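Side-chain contacts in glutathione S-transferase domain (Burkholderia graminis, PDB 4MF5), which binds glutathione and probably, as a member of the GST superfamily, transfers it to electrophilic substrates: residues A[52-55]-A[56-60]; A[156-159]-A[160-164]. All blocks are in the same frame, centred on the assembly; numbering follows the deposited sequence.

Contact 1. Residues A[52-55]-A[56-60]; sequences NGVK and VSIML. With GSH (glutathione), chain D.
With V54 CG1 anti to the carbonyl carbon (chi1 -58°), its CG2 falls between the backbone N and the carbonyl carbon, while I58, one helical turn on along helix 51-63, keeps CG1 beside its own N and extends beyond it (chi2 167°). I58 CD1 therefore arrives 4.0 Å from V54 CG2, the two side chains passing at a slant. The backbone bond from I58 N to V54 O (2.8 Å) fixes the spacing beneath them. On the neighbouring flank S57 turns OG back over the helix (chi1 51°), 3.3 Å from V54 CA; the carbonyls of G249 and S252 are the hydrogen-bonding partners of this hydroxyl. G53 O accepts S57 N, and K55 O accepts M59 N at 3.0 Å.

K55 runs extended in the other direction, back along the helix toward its N-terminal turn. Its NZ reaches N52 OD1 at 3.2 Å, a weak bond, and has further partners in Q144 OE1 and S112 OG. W211 NE1 also binds OD1. N52 ND2 makes a weak bond to glutathione OE1 at 2.8 Å, but its detailed geometry is doubtful, because the modelled ligand is crowded here and present only in traces.

This is the helix of the beta-alpha-beta unit between strands 43-47 and 67-71 in the thioredoxin-like N-terminal domain of a GST. Buried K55, together with W211 of helix 203-216, forms a second shell: the two donors on OD1 are consistent with ND2 being the end turned to glutathione, and the nearby ammonium may polarise the amide a little.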
loop_
_atom_site.group_PDB
_atom_site.type_symbol
_atom_site.label_atom_id
_atom_site.label_comp_id
_atom_site.label_asym_id
_atom_site.label_seq_id
_atom_site.Cartn_x
_atom_site.Cartn_y
_atom_site.Cartn_z
ATOM N N ASN A 52 -10.141 3.284 6.859
ATOM C CA ASN A 52 -9.785 3.553 5.474
ATOM C C ASN A 52 -10.700 4.603 4.861
ATOM O O ASN A 52 -10.241 5.410 4.050
ATOM C CB ASN A 52 -9.798 2.292 4.633
ATOM C CG ASN A 52 -8.703 1.323 5.033
ATOM O OD1 ASN A 52 -7.653 1.739 5.532
ATOM N ND2 ASN A 52 -8.902 0.038 4.760
ATOM N N GLY A 53 -11.983 4.602 5.213
ATOM C CA GLY A 53 -12.898 5.591 4.707
ATOM C C GLY A 53 -12.597 6.989 5.198
ATOM O O GLY A 53 -12.615 7.959 4.424
ATOM N N VAL A 54 -12.321 7.124 6.487
ATOM C CA VAL A 54 -12.096 8.445 7.033
ATOM C C VAL A 54 -10.795 9.050 6.562
ATOM O O VAL A 54 -10.653 10.268 6.582
ATOM C CB VAL A 54 -12.205 8.509 8.576
ATOM C CG1 VAL A 54 -13.572 8.021 9.029
ATOM C CG2 VAL A 54 -11.063 7.784 9.263
ATOM N N LYS A 55 -9.812 8.273 6.108
ATOM C CA LYS A 55 -8.662 8.897 5.487
ATOM C C LYS A 55 -9.141 9.880 4.423
ATOM O O LYS A 55 -8.597 10.991 4.295
ATOM C CB LYS A 55 -7.761 7.859 4.802
ATOM C CG LYS A 55 -7.112 6.820 5.690
ATOM C CD LYS A 55 -6.384 5.809 4.819
ATOM C CE LYS A 55 -5.884 4.562 5.507
ATOM N NZ LYS A 55 -5.326 3.623 4.514
ATOM N N VAL A 56 -10.073 9.428 3.584
ATOM C CA VAL A 56 -10.503 10.215 2.447
ATOM C C VAL A 56 -11.409 11.371 2.853
ATOM O O VAL A 56 -11.234 12.478 2.375
ATOM C CB VAL A 56 -11.101 9.314 1.371
ATOM C CG1 VAL A 56 -11.657 10.138 0.221
ATOM C CG2 VAL A 56 -10.041 8.344 0.874
ATOM N N SER A 57 -12.399 11.127 3.708
ATOM C CA SER A 57 -13.233 12.242 4.155
ATOM C C SER A 57 -12.411 13.270 4.936
ATOM O O SER A 57 -12.650 14.480 4.779
ATOM C CB SER A 57 -14.430 11.750 4.951
ATOM O OG SER A 57 -14.010 10.876 5.967
ATOM N N ILE A 58 -11.445 12.833 5.754
ATOM C CA ILE A 58 -10.567 13.781 6.419
ATOM C C ILE A 58 -9.797 14.610 5.392
ATOM O O ILE A 58 -9.706 15.827 5.498
ATOM C CB ILE A 58 -9.613 13.091 7.404
ATOM C CG1 ILE A 58 -10.417 12.520 8.592
ATOM C CG2 ILE A 58 -8.522 14.043 7.854
ATOM C CD1 ILE A 58 -9.629 11.566 9.469
ATOM N N MET A 59 -9.221 13.963 4.383
ATOM C CA MET A 59 -8.480 14.697 3.355
ATOM C C MET A 59 -9.366 15.747 2.668
ATOM O O MET A 59 -8.948 16.885 2.424
ATOM C CB MET A 59 -7.919 13.706 2.339
ATOM C CG MET A 59 -7.139 14.349 1.200
ATOM S SD MET A 59 -5.644 15.165 1.801
ATOM C CE MET A 59 -4.876 15.523 0.219
ATOM N N LEU A 60 -10.593 15.374 2.344
ATOM C CA LEU A 60 -11.533 16.290 1.727
ATOM C C LEU A 60 -11.852 17.457 2.644
ATOM O O LEU A 60 -11.902 18.610 2.203
ATOM C CB LEU A 60 -12.801 15.547 1.295
ATOM C CG LEU A 60 -12.581 14.562 0.147
ATOM C CD1 LEU A 60 -13.718 13.550 0.068
ATOM C CD2 LEU A 60 -12.399 15.273 -1.185
HETATM C CG1 GSH D . -10.529 -0.781 2.526
HETATM C CD1 GSH D . -11.632 -0.744 3.528
HETATM O OE1 GSH D . -11.686 0.056 4.476
HETATM N N2 GSH D . -12.572 -1.624 3.313
HETATM C CA2 GSH D . -13.172 -2.470 4.317
HETATM C C2 GSH D . -14.452 -2.862 3.681
HETATM O O2 GSH D . -14.976 -2.099 2.791
HETATM C CB2 GSH D . -13.547 -1.971 5.687
HETATM S SG2 GSH D . -13.198 -0.247 5.976
HETATM N N3 GSH D . -14.958 -4.017 4.059
HETATM C CA3 GSH D . -16.072 -4.592 3.346
HETATM C C3 GSH D . -15.898 -6.089 3.252
HETATM O O31 GSH D . -14.914 -6.598 3.830
HETATM O O32 GSH D . -16.721 -6.781 2.615
#

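Contact 2. Residues A[156-159]-A[160-164]; sequences GFFH and KFAGK
F157 and A162 face each other where helix 131-161, a long helix of the GST C-terminal domain, ends in a wider pi-type turn. CG anti to the backbone N (chi1 177°) swings the F157 ring toward the C-terminal end of the helix, beside A162, whose CB sits over one of its faces as a CH-pi contact, 4.2 Å from the ring centroid. F161 crosses F157 at a slant, its CB 3.8 Å from F157 CD1. The F158 ring turns a face to its neighbour, so that F157 CD2 stands 3.6 Å above the F158 ring centre.

Outside the turn, Y166 meets the F157 ring edge-to-face, while R174 of the second subunit makes a cation-pi contact with it, which places this helix end at the dimer interface. K160 points elsewhere, to a salt bridge with E220 and the carbonyl of F218.

The widened turn shows in the backbone, where A162 N bonds to F157 O five residues back at 2.8 Å. A162 is also the first residue to leave helical angles, and a water lies 2.8 Å from H159 O and 2.7 Å from A162 O. Beside the F161 ring, near its plane, G156 O approaches CD2 at 3.5 Å.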
loop_
_atom_site.group_PDB
_atom_site.type_symbol
_atom_site.label_atom_id
_atom_site.label_comp_id
_atom_site.label_asym_id
_atom_site.label_seq_id
_atom_site.Cartn_x
_atom_site.Cartn_y
_atom_site.Cartn_z
ATOM N N GLY A 156 -7.310 -6.344 15.325
ATOM C CA GLY A 156 -8.684 -6.053 15.622
ATOM C C GLY A 156 -9.581 -7.267 15.461
ATOM O O GLY A 156 -10.475 -7.530 16.288
ATOM N N PHE A 157 -9.373 -8.013 14.385
ATOM C CA PHE A 157 -10.156 -9.224 14.194
ATOM C C PHE A 157 -9.940 -10.203 15.351
ATOM O O PHE A 157 -10.890 -10.619 15.994
ATOM C CB PHE A 157 -9.855 -9.918 12.863
ATOM C CG PHE A 157 -10.624 -11.193 12.732
ATOM C CD1 PHE A 157 -11.986 -11.160 12.555
ATOM C CD2 PHE A 157 -10.008 -12.431 12.918
ATOM C CE1 PHE A 157 -12.730 -12.321 12.505
ATOM C CE2 PHE A 157 -10.749 -13.609 12.862
ATOM C CZ PHE A 157 -12.106 -13.545 12.661
ATOM N N PHE A 158 -8.694 -10.574 15.611
ATOM C CA PHE A 158 -8.457 -11.629 16.585
ATOM C C PHE A 158 -8.750 -11.201 18.011
ATOM O O PHE A 158 -9.089 -12.045 18.834
ATOM C CB PHE A 158 -7.066 -12.224 16.443
ATOM C CG PHE A 158 -6.929 -13.071 15.211
ATOM C CD1 PHE A 158 -7.561 -14.308 15.132
ATOM C CD2 PHE A 158 -6.233 -12.612 14.097
ATOM C CE1 PHE A 158 -7.478 -15.071 13.988
ATOM C CE2 PHE A 158 -6.163 -13.384 12.950
ATOM C CZ PHE A 158 -6.772 -14.614 12.892
ATOM N N HIS A 159 -8.637 -9.919 18.335
ATOM C CA HIS A 159 -8.937 -9.451 19.672
ATOM C C HIS A 159 -10.420 -9.189 19.874
ATOM O O HIS A 159 -10.999 -9.666 20.854
ATOM C CB HIS A 159 -8.139 -8.201 20.004
ATOM C CG HIS A 159 -8.414 -7.660 21.362
ATOM N ND1 HIS A 159 -8.359 -8.439 22.494
ATOM C CD2 HIS A 159 -8.752 -6.411 21.768
ATOM C CE1 HIS A 159 -8.630 -7.683 23.540
ATOM N NE2 HIS A 159 -8.866 -6.451 23.127
ATOM N N LYS A 160 -11.028 -8.410 18.990
ATOM C CA LYS A 160 -12.387 -7.938 19.169
ATOM C C LYS A 160 -13.462 -8.814 18.536
ATOM O O LYS A 160 -14.485 -9.081 19.162
ATOM C CB LYS A 160 -12.529 -6.530 18.599
ATOM C CG LYS A 160 -13.952 -6.012 18.709
ATOM C CD LYS A 160 -14.009 -4.551 19.056
ATOM C CE LYS A 160 -15.440 -4.096 19.371
ATOM N NZ LYS A 160 -15.444 -2.778 20.086
ATOM N N PHE A 161 -13.254 -9.239 17.300
ATOM C CA PHE A 161 -14.320 -9.883 16.522
ATOM C C PHE A 161 -14.327 -11.401 16.555
ATOM O O PHE A 161 -15.399 -12.004 16.495
ATOM C CB PHE A 161 -14.278 -9.405 15.074
ATOM C CG PHE A 161 -14.650 -7.971 14.912
ATOM C CD1 PHE A 161 -15.988 -7.589 14.853
ATOM C CD2 PHE A 161 -13.675 -6.990 14.855
ATOM C CE1 PHE A 161 -16.335 -6.260 14.719
ATOM C CE2 PHE A 161 -14.018 -5.656 14.719
ATOM C CZ PHE A 161 -15.349 -5.292 14.650
ATOM N N ALA A 162 -13.166 -12.031 16.639
ATOM C CA ALA A 162 -13.093 -13.491 16.580
ATOM C C ALA A 162 -13.848 -14.102 17.755
ATOM O O ALA A 162 -13.675 -13.695 18.907
ATOM C CB ALA A 162 -11.659 -13.938 16.607
ATOM N N GLY A 163 -14.690 -15.086 17.464
ATOM C CA GLY A 163 -15.495 -15.722 18.500
ATOM C C GLY A 163 -14.764 -16.776 19.298
ATOM O O GLY A 163 -13.552 -16.990 19.152
ATOM N N LYS A 164 -15.528 -17.431 20.168
ATOM C CA LYS A 164 -14.993 -18.414 21.081
ATOM C C LYS A 164 -14.440 -19.620 20.343
ATOM O O LYS A 164 -13.688 -20.413 20.935
ATOM C CB LYS A 164 -16.065 -18.834 22.106
ATOM C CG LYS A 164 -16.437 -17.707 23.063
ATOM C CD LYS A 164 -17.563 -18.101 23.998
ATOM C CE LYS A 164 -17.936 -16.962 24.939
ATOM N NZ LYS A 164 -18.993 -17.358 25.910
HETATM O O HOH W 1 -12.149 -12.205 20.494
#

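Contact 1 belongs to the interior and contact 2 to a helix end that is only partly buried. They share no element: 52-60 lies on helix 51-63 of the N-terminal domain, 156-164 at the close of helix 131-161 in the C-terminal domain, with centres about 25 Å apart and nearest atoms about 12 Å apart. Chemistry follows place. In contact 1 aliphatic packing sits beside a polar network running from buried K55 to the partly exposed N52 beside glutathione; contact 2 relies on aromatic rings, a methyl over a ring face and a water at the end of the helix. No other protein chain touches the first, whereas the second also meets the other subunit of the dimer.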